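Local atomic coordinates of 1,3-alpha-isomaltosidase (Kribbella flavida DSM 17836, PDB entry 5X3I), a protein that hydrolyses the alpha-1,3-glucosidic linkages of the cyclic tetrasaccharide cyclobis-(1-6)-alpha-nigerosyl to yield isomaltose inside the cell. Residues A567-Y579 / L605-D619. The protein carries 1 engineered substitution. Numbering follows the deposited sequence.
Sequences AGFSGPVPDAELY and LRDRTPWHVAETTGD. With SO4 (sulfate ion), chain H; SO4 (sulfate ion), chain G.
Arg608 reaches into the curl of loop 568-574 and ties it together by its carbonyls. NH1 and NH2 grip Gly571 O end-on, at 3.1 and 3.0 Å, with that oxygen in the guanidinium plane, while NE gives a hydrogen bond to Gly568 O at 2.9 Å. The bend at chi2 (59°) turns the chain back toward these carbonyls. Pro574 CD and Val573 CA lie over one face of the guanidinium, toward its rim, and Phe569 O over the centre of the opposite one. An alanine here would take away all three donors, and Gly568 O and Gly571 O would probably lose these partners, leaving the loop free to shift. Arg606 lays one guanidinium face over Gly571 C and Pro572 N; its NH1 shares a water with Gly571 N and binds a sulfate, probably from the crystallisation liquor.

Past this group, Val573 sets CG2 against His612 CD2, whereas CG1, anti to the backbone N (chi1 173°), meets Val613 CG2 at 3.7 Å. That same Val613 CG2 sits over the centre of the Tyr579 ring in a CH-pi contact, and Tyr579 OH hydrogen-bonds Arg608 O at 2.8 Å. Ala576 CB rests near Asp619 OD2, a carboxylate oxygen also salt-bridged to Arg621.

A second shell positions these groups. Arg608 NH1 bonds back to Arg606 O at 2.8 Å, and NH2 has a further partner in Ser539 OG. His612 NE2 donates to Leu605 O, meeting it from above the carbonyl plane.

Both segments belong to the family 31 TIM barrel: the loop after strand 562-565 and helix 576-586 pack on N-capped helix 610-617, beyond strand 591-593. Phe569, on the same loop, touches Asp536, the inferred proton donor, which places the contact beside the active site.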
ATOM      1  N   ALA A 567       6.437   8.462  13.347  1.00 16.18           N
ATOM      2  CA  ALA A 567       5.499   9.112  14.266  1.00 14.11           C
ATOM      3  C   ALA A 567       4.266   9.734  13.590  1.00 15.62           C
ATOM      4  O   ALA A 567       3.610  10.572  14.184  1.00 18.33           O
ATOM      5  CB  ALA A 567       6.233  10.183  15.076  1.00 16.35           C
ATOM      6  N   GLY A 568       3.941   9.301  12.373  1.00 16.97           N
ATOM      7  CA  GLY A 568       2.684   9.606  11.704  1.00 14.82           C
ATOM      8  C   GLY A 568       2.654  10.938  10.967  1.00 17.64           C
ATOM      9  O   GLY A 568       3.259  11.912  11.442  1.00 18.30           O
ATOM     10  N   PHE A 569       1.926  11.030   9.852  1.00 13.64           N
ATOM     11  CA  PHE A 569       1.829  12.320   9.172  1.00 14.36           C
ATOM     12  C   PHE A 569       0.542  13.124   9.407  1.00 16.96           C
ATOM     13  O   PHE A 569       0.475  14.286   9.034  1.00 18.35           O
ATOM     14  CB  PHE A 569       2.074  12.113   7.653  1.00 14.64           C
ATOM     15  CG  PHE A 569       0.826  11.857   6.815  1.00 14.53           C
ATOM     16  CD1 PHE A 569       0.749  12.358   5.523  1.00 15.61           C
ATOM     17  CD2 PHE A 569      -0.227  11.079   7.276  1.00 16.20           C
ATOM     18  CE1 PHE A 569      -0.373  12.139   4.715  1.00 16.49           C
ATOM     19  CE2 PHE A 569      -1.350  10.857   6.483  1.00 15.69           C
ATOM     20  CZ  PHE A 569      -1.425  11.381   5.200  1.00 17.32           C
ATOM     21  N   SER A 570      -0.443  12.534  10.079  1.00 16.74           N
ATOM     22  CA  SER A 570      -1.788  13.105  10.062  1.00 18.84           C
ATOM     23  C   SER A 570      -2.186  13.625  11.430  1.00 18.08           C
ATOM     24  O   SER A 570      -1.845  13.034  12.435  1.00 19.34           O
ATOM     25  CB  SER A 570      -2.820  12.079   9.582  1.00 18.16           C
ATOM     26  OG  SER A 570      -4.102  12.673   9.444  1.00 17.54           O
ATOM     27  N   GLY A 571      -2.913  14.733  11.448  1.00 20.85           N
ATOM     28  CA  GLY A 571      -3.381  15.326  12.685  1.00 24.77           C
ATOM     29  C   GLY A 571      -2.361  16.236  13.343  1.00 26.49           C
ATOM     30  O   GLY A 571      -1.356  16.582  12.732  1.00 25.80           O
ATOM     31  N   PRO A 572      -2.618  16.631  14.599  1.00 27.67           N
ATOM     32  CA  PRO A 572      -1.696  17.498  15.332  1.00 25.34           C
ATOM     33  C   PRO A 572      -0.287  16.913  15.392  1.00 21.65           C
ATOM     34  O   PRO A 572      -0.124  15.699  15.352  1.00 21.03           O
ATOM     35  CB  PRO A 572      -2.316  17.572  16.728  1.00 26.53           C
ATOM     36  CG  PRO A 572      -3.769  17.314  16.508  1.00 30.62           C
ATOM     37  CD  PRO A 572      -3.829  16.321  15.381  1.00 29.63           C
ATOM     38  N   VAL A 573       0.706  17.791  15.468  1.00 20.27           N
ATOM     39  CA  VAL A 573       2.096  17.396  15.585  1.00 18.68           C
ATOM     40  C   VAL A 573       2.281  16.435  16.762  1.00 20.20           C
ATOM     41  O   VAL A 573       1.743  16.673  17.830  1.00 20.44           O
ATOM     42  CB  VAL A 573       2.992  18.640  15.767  1.00 20.12           C
ATOM     43  CG1 VAL A 573       4.419  18.243  16.066  1.00 18.06           C
ATOM     44  CG2 VAL A 573       2.919  19.534  14.533  1.00 19.88           C
ATOM     45  N   PRO A 574       3.011  15.331  16.553  1.00 19.31           N
ATOM     46  CA  PRO A 574       3.261  14.373  17.635  1.00 18.46           C
ATOM     47  C   PRO A 574       3.960  14.994  18.834  1.00 23.01           C
ATOM     48  O   PRO A 574       4.753  15.917  18.667  1.00 23.73           O
ATOM     49  CB  PRO A 574       4.172  13.332  16.976  1.00 17.25           C
ATOM     50  CG  PRO A 574       4.763  14.028  15.803  1.00 15.02           C
ATOM     51  CD  PRO A 574       3.661  14.906  15.306  1.00 16.91           C
ATOM     52  N   ASP A 575       3.683  14.477  20.023  1.00 23.03           N
ATOM     53  CA  ASP A 575       4.418  14.890  21.210  1.00 21.25           C
ATOM     54  C   ASP A 575       5.871  14.412  21.123  1.00 22.41           C
ATOM     55  O   ASP A 575       6.202  13.535  20.324  1.00 23.53           O
ATOM     56  CB  ASP A 575       3.744  14.368  22.485  1.00 25.40           C
ATOM     57  CG  ASP A 575       3.610  12.866  22.501  1.00 26.54           C
ATOM     58  OD1 ASP A 575       4.539  12.189  22.973  1.00 29.36           O
ATOM     59  OD2 ASP A 575       2.571  12.359  22.032  1.00 37.57           O
ATOM     60  N   ALA A 576       6.741  15.025  21.920  1.00 24.04           N
ATOM     61  CA  ALA A 576       8.178  14.764  21.842  1.00 22.36           C
ATOM     62  C   ALA A 576       8.540  13.302  22.089  1.00 20.61           C
ATOM     63  O   ALA A 576       9.446  12.768  21.454  1.00 21.55           O
ATOM     64  CB  ALA A 576       8.927  15.660  22.822  1.00 19.81           C
ATOM     65  N   GLU A 577       7.835  12.652  23.007  1.00 21.19           N
ATOM     66  CA  GLU A 577       8.182  11.284  23.370  1.00 20.73           C
ATOM     67  C   GLU A 577       7.897  10.299  22.237  1.00 20.24           C
ATOM     68  O   GLU A 577       8.747   9.485  21.900  1.00 20.67           O
ATOM     69  CB  GLU A 577       7.440  10.851  24.641  1.00 19.85           C
ATOM     70  CG  GLU A 577       7.727   9.418  25.056  1.00 21.88           C
ATOM     71  CD  GLU A 577       6.983   9.011  26.322  1.00 26.32           C
ATOM     72  OE1 GLU A 577       5.993   9.677  26.667  1.00 26.95           O
ATOM     73  OE2 GLU A 577       7.387   8.023  26.963  1.00 28.18           O
ATOM     74  N   LEU A 578       6.705  10.365  21.661  1.00 20.01           N
ATOM     75  CA  LEU A 578       6.371   9.519  20.517  1.00 18.35           C
ATOM     76  C   LEU A 578       7.326   9.779  19.351  1.00 19.95           C
ATOM     77  O   LEU A 578       7.839   8.850  18.749  1.00 22.30           O
ATOM     78  CB  LEU A 578       4.926   9.752  20.069  1.00 17.68           C
ATOM     79  CG  LEU A 578       4.510   9.098  18.750  1.00 20.71           C
ATOM     80  CD1 LEU A 578       4.684   7.599  18.812  1.00 15.85           C
ATOM     81  CD2 LEU A 578       3.079   9.470  18.358  1.00 17.98           C
ATOM     82  N   TYR A 579       7.565  11.049  19.053  1.00 19.90           N
ATOM     83  CA  TYR A 579       8.429  11.423  17.932  1.00 18.21           C
ATOM     84  C   TYR A 579       9.821  10.804  18.079  1.00 17.47           C
ATOM     85  O   TYR A 579      10.318  10.164  17.162  1.00 19.58           O
ATOM     86  CB  TYR A 579       8.523  12.943  17.827  1.00 16.73           C
ATOM     87  CG  TYR A 579       9.254  13.476  16.609  1.00 16.72           C
ATOM     88  CD1 TYR A 579       8.704  13.372  15.338  1.00 15.64           C
ATOM     89  CD2 TYR A 579      10.477  14.115  16.741  1.00 15.90           C
ATOM     90  CE1 TYR A 579       9.364  13.883  14.228  1.00 16.08           C
ATOM     91  CE2 TYR A 579      11.144  14.633  15.642  1.00 16.42           C
ATOM     92  CZ  TYR A 579      10.585  14.512  14.386  1.00 15.73           C
ATOM     93  OH  TYR A 579      11.249  15.029  13.294  1.00 18.20           O
ATOM     94  N   LEU A 605       1.998  25.466  11.645  1.00 25.54           N
ATOM     95  CA  LEU A 605       2.347  24.376  10.750  1.00 23.14           C
ATOM     96  C   LEU A 605       2.144  23.016  11.405  1.00 22.31           C
ATOM     97  O   LEU A 605       2.212  22.882  12.614  1.00 23.32           O
ATOM     98  CB  LEU A 605       3.798  24.521  10.289  1.00 19.74           C
ATOM     99  CG  LEU A 605       4.133  25.844   9.595  1.00 21.83           C
ATOM    100  CD1 LEU A 605       5.612  25.928   9.285  1.00 19.14           C
ATOM    101  CD2 LEU A 605       3.312  26.003   8.329  1.00 21.30           C
ATOM    102  N   ARG A 606       1.810  22.031  10.586  1.00 20.96           N
ATOM    103  CA  ARG A 606       1.809  20.619  10.964  1.00 20.94           C
ATOM    104  C   ARG A 606       3.067  19.820  10.544  1.00 19.98           C
ATOM    105  O   ARG A 606       3.044  18.587  10.534  1.00 18.96           O
ATOM    106  CB  ARG A 606       0.521  19.963  10.498  1.00 22.89           C
ATOM    107  CG  ARG A 606      -0.610  20.370  11.446  1.00 26.18           C
ATOM    108  CD  ARG A 606      -1.877  19.553  11.302  1.00 29.70           C
ATOM    109  NE  ARG A 606      -2.858  19.947  12.308  1.00 32.67           N
ATOM    110  CZ  ARG A 606      -4.036  19.351  12.482  1.00 34.89           C
ATOM    111  NH1 ARG A 606      -4.393  18.329  11.719  1.00 30.00           N
ATOM    112  NH2 ARG A 606      -4.858  19.781  13.422  1.00 36.44           N
ATOM    113  N   ASP A 607       4.113  20.516  10.102  1.00 19.51           N
ATOM    114  CA  ASP A 607       5.374  19.859   9.734  1.00 17.46           C
ATOM    115  C   ASP A 607       5.854  18.865  10.799  1.00 18.17           C
ATOM    116  O   ASP A 607       5.682  19.068  11.998  1.00 19.10           O
ATOM    117  CB  ASP A 607       6.501  20.886   9.513  1.00 16.54           C
ATOM    118  CG  ASP A 607       6.381  21.646   8.200  1.00 16.02           C
ATOM    119  OD1 ASP A 607       5.266  21.779   7.665  1.00 16.58           O
ATOM    120  OD2 ASP A 607       7.422  22.130   7.708  1.00 16.12           O
ATOM    121  N   ARG A 608       6.387  17.753  10.324  1.00 15.22           N
ATOM    122  CA  ARG A 608       7.033  16.743  11.152  1.00 15.34           C
ATOM    123  C   ARG A 608       8.560  16.928  11.251  1.00 15.61           C
ATOM    124  O   ARG A 608       9.269  15.986  11.602  1.00 18.21           O
ATOM    125  CB  ARG A 608       6.688  15.342  10.665  1.00 16.53           C
ATOM    126  CG  ARG A 608       5.502  14.710  11.422  1.00 15.35           C
ATOM    127  CD  ARG A 608       4.211  15.538  11.320  1.00 16.32           C
ATOM    128  NE  ARG A 608       3.067  14.798  11.854  1.00 17.49           N
ATOM    129  CZ  ARG A 608       1.867  15.314  12.107  1.00 18.55           C
ATOM    130  NH1 ARG A 608       1.620  16.596  11.884  1.00 20.01           N
ATOM    131  NH2 ARG A 608       0.905  14.540  12.599  1.00 16.71           N
ATOM    132  N   THR A 609       9.078  18.059  10.778  1.00 15.18           N
ATOM    133  CA  THR A 609      10.505  18.351  10.963  1.00 17.20           C
ATOM    134  C   THR A 609      10.905  18.321  12.447  1.00 17.95           C
ATOM    135  O   THR A 609      10.113  18.647  13.316  1.00 18.93           O
ATOM    136  CB  THR A 609      10.894  19.721  10.367  1.00 16.47           C
ATOM    137  OG1 THR A 609      10.224  20.773  11.075  1.00 15.40           O
ATOM    138  CG2 THR A 609      10.551  19.777   8.885  1.00 14.30           C
ATOM    139  N   PRO A 610      12.136  17.905  12.740  1.00 15.48           N
ATOM    140  CA  PRO A 610      12.578  17.842  14.140  1.00 15.69           C
ATOM    141  C   PRO A 610      12.444  19.187  14.853  1.00 17.42           C
ATOM    142  O   PRO A 610      12.047  19.224  16.014  1.00 20.35           O
ATOM    143  CB  PRO A 610      14.050  17.436  14.030  1.00 13.80           C
ATOM    144  CG  PRO A 610      14.176  16.789  12.715  1.00 15.50           C
ATOM    145  CD  PRO A 610      13.172  17.435  11.809  1.00 15.27           C
ATOM    146  N   TRP A 611      12.745  20.279  14.161  1.00 16.79           N
ATOM    147  CA  TRP A 611      12.708  21.581  14.798  1.00 16.14           C
ATOM    148  C   TRP A 611      11.290  22.085  15.001  1.00 19.65           C
ATOM    149  O   TRP A 611      11.020  22.767  15.982  1.00 22.68           O
ATOM    150  CB  TRP A 611      13.516  22.611  14.002  1.00 15.37           C
ATOM    151  CG  TRP A 611      13.108  22.784  12.574  1.00 16.13           C
ATOM    152  CD1 TRP A 611      12.219  23.685  12.081  1.00 14.95           C
ATOM    153  CD2 TRP A 611      13.605  22.054  11.447  1.00 13.28           C
ATOM    154  NE1 TRP A 611      12.122  23.560  10.719  1.00 15.10           N
ATOM    155  CE2 TRP A 611      12.962  22.561  10.307  1.00 13.77           C
ATOM    156  CE3 TRP A 611      14.529  21.020  11.294  1.00 15.96           C
ATOM    157  CZ2 TRP A 611      13.209  22.067   9.034  1.00 12.70           C
ATOM    158  CZ3 TRP A 611      14.768  20.525  10.032  1.00 13.86           C
ATOM    159  CH2 TRP A 611      14.116  21.052   8.917  1.00 13.14           C
ATOM    160  N   HIS A 612      10.382  21.771  14.083  1.00 19.92           N
ATOM    161  CA  HIS A 612       9.004  22.192  14.301  1.00 17.96           C
ATOM    162  C   HIS A 612       8.374  21.411  15.444  1.00 19.57           C
ATOM    163  O   HIS A 612       7.558  21.942  16.191  1.00 22.52           O
ATOM    164  CB  HIS A 612       8.146  22.039  13.058  1.00 18.36           C
ATOM    165  CG  HIS A 612       6.768  22.587  13.234  1.00 17.38           C
ATOM    166  ND1 HIS A 612       6.529  23.922  13.468  1.00 19.77           N
ATOM    167  CD2 HIS A 612       5.560  21.979  13.256  1.00 18.07           C
ATOM    168  CE1 HIS A 612       5.231  24.117  13.608  1.00 17.65           C
ATOM    169  NE2 HIS A 612       4.620  22.955  13.479  1.00 19.64           N
ATOM    170  N   VAL A 613       8.751  20.145  15.570  1.00 19.79           N
ATOM    171  CA  VAL A 613       8.259  19.332  16.668  1.00 18.44           C
ATOM    172  C   VAL A 613       8.788  19.910  17.983  1.00 20.67           C
ATOM    173  O   VAL A 613       8.044  20.043  18.953  1.00 22.81           O
ATOM    174  CB  VAL A 613       8.665  17.854  16.514  1.00 16.31           C
ATOM    175  CG1 VAL A 613       8.365  17.080  17.784  1.00 15.52           C
ATOM    176  CG2 VAL A 613       7.934  17.224  15.327  1.00 16.75           C
ATOM    177  N   ALA A 614      10.069  20.273  17.993  1.00 18.48           N
ATOM    178  CA  ALA A 614      10.676  20.920  19.150  1.00 18.84           C
ATOM    179  C   ALA A 614       9.919  22.184  19.503  1.00 21.44           C
ATOM    180  O   ALA A 614       9.587  22.407  20.659  1.00 25.61           O
ATOM    181  CB  ALA A 614      12.144  21.237  18.888  1.00 18.43           C
ATOM    182  N   GLU A 615       9.626  22.997  18.497  1.00 21.58           N
ATOM    183  CA  GLU A 615       8.921  24.247  18.714  1.00 21.67           C
ATOM    184  C   GLU A 615       7.513  24.023  19.247  1.00 24.44           C
ATOM    185  O   GLU A 615       7.064  24.738  20.134  1.00 26.30           O
ATOM    186  CB  GLU A 615       8.851  25.064  17.426  1.00 24.82           C
ATOM    187  CG  GLU A 615       8.098  26.371  17.592  1.00 35.41           C
ATOM    188  CD  GLU A 615       8.176  27.267  16.370  1.00 48.77           C
ATOM    189  OE1 GLU A 615       8.974  26.970  15.453  1.00 50.82           O
ATOM    190  OE2 GLU A 615       7.435  28.272  16.324  1.00 53.15           O
ATOM    191  N   THR A 616       6.818  23.034  18.698  1.00 24.56           N
ATOM    192  CA  THR A 616       5.438  22.791  19.074  1.00 21.58           C
ATOM    193  C   THR A 616       5.377  22.286  20.503  1.00 21.93           C
ATOM    194  O   THR A 616       4.564  22.746  21.295  1.00 23.45           O
ATOM    195  CB  THR A 616       4.747  21.777  18.141  1.00 21.79           C
ATOM    196  OG1 THR A 616       4.810  22.253  16.794  1.00 25.94           O
ATOM    197  CG2 THR A 616       3.291  21.633  18.513  1.00 23.43           C
ATOM    198  N   THR A 617       6.252  21.342  20.818  1.00 23.85           N
ATOM    199  CA  THR A 617       6.276  20.712  22.128  1.00 21.80           C
ATOM    200  C   THR A 617       6.974  21.547  23.194  1.00 26.76           C
ATOM    201  O   THR A 617       6.729  21.369  24.384  1.00 25.76           O
ATOM    202  CB  THR A 617       6.963  19.348  22.066  1.00 21.42           C
ATOM    203  OG1 THR A 617       8.331  19.522  21.679  1.00 24.24           O
ATOM    204  CG2 THR A 617       6.252  18.441  21.071  1.00 19.95           C
ATOM    205  N   GLY A 618       7.845  22.454  22.766  1.00 25.15           N
ATOM    206  CA  GLY A 618       8.698  23.176  23.690  1.00 25.02           C
ATOM    207  C   GLY A 618       9.756  22.287  24.319  1.00 25.63           C
ATOM    208  O   GLY A 618      10.300  22.622  25.362  1.00 30.15           O
ATOM    209  N   ASP A 619      10.054  21.155  23.685  1.00 27.30           N
ATOM    210  CA  ASP A 619      11.012  20.193  24.229  1.00 22.81           C
ATOM    211  C   ASP A 619      12.384  20.368  23.592  1.00 26.79           C
ATOM    212  O   ASP A 619      12.551  20.159  22.392  1.00 26.69           O
ATOM    213  CB  ASP A 619      10.508  18.763  24.017  1.00 24.25           C
ATOM    214  CG  ASP A 619      11.192  17.754  24.923  1.00 27.42           C
ATOM    215  OD1 ASP A 619      12.434  17.775  25.038  1.00 30.39           O
ATOM    216  OD2 ASP A 619      10.481  16.925  25.525  1.00 27.85           O
TER
HETATM  217  S   SO4 H 806      -3.114  21.927  15.551  1.00 69.35           S
HETATM  218  O1  SO4 H 806      -2.193  21.434  16.568  1.00 55.00           O
HETATM  219  O2  SO4 H 806      -2.384  22.307  14.341  1.00 45.89           O
HETATM  220  O3  SO4 H 806      -4.058  20.860  15.247  1.00 54.15           O
HETATM  221  O4  SO4 H 806      -3.839  23.087  16.059  1.00 55.76           O
HETATM  222  S   SO4 G 805      -7.700  17.498  13.405  1.00 62.55           S
HETATM  223  O1  SO4 G 805      -7.217  18.351  14.482  1.00 47.60           O
HETATM  224  O2  SO4 G 805      -6.865  17.641  12.221  1.00 47.71           O
HETATM  225  O3  SO4 G 805      -7.672  16.109  13.850  1.00 54.31           O
HETATM  226  O4  SO4 G 805      -9.063  17.883  13.058  1.00 64.40           O
HETATM  227  O   HOH W   1      -3.400  16.695   9.418  1.00 32.25           O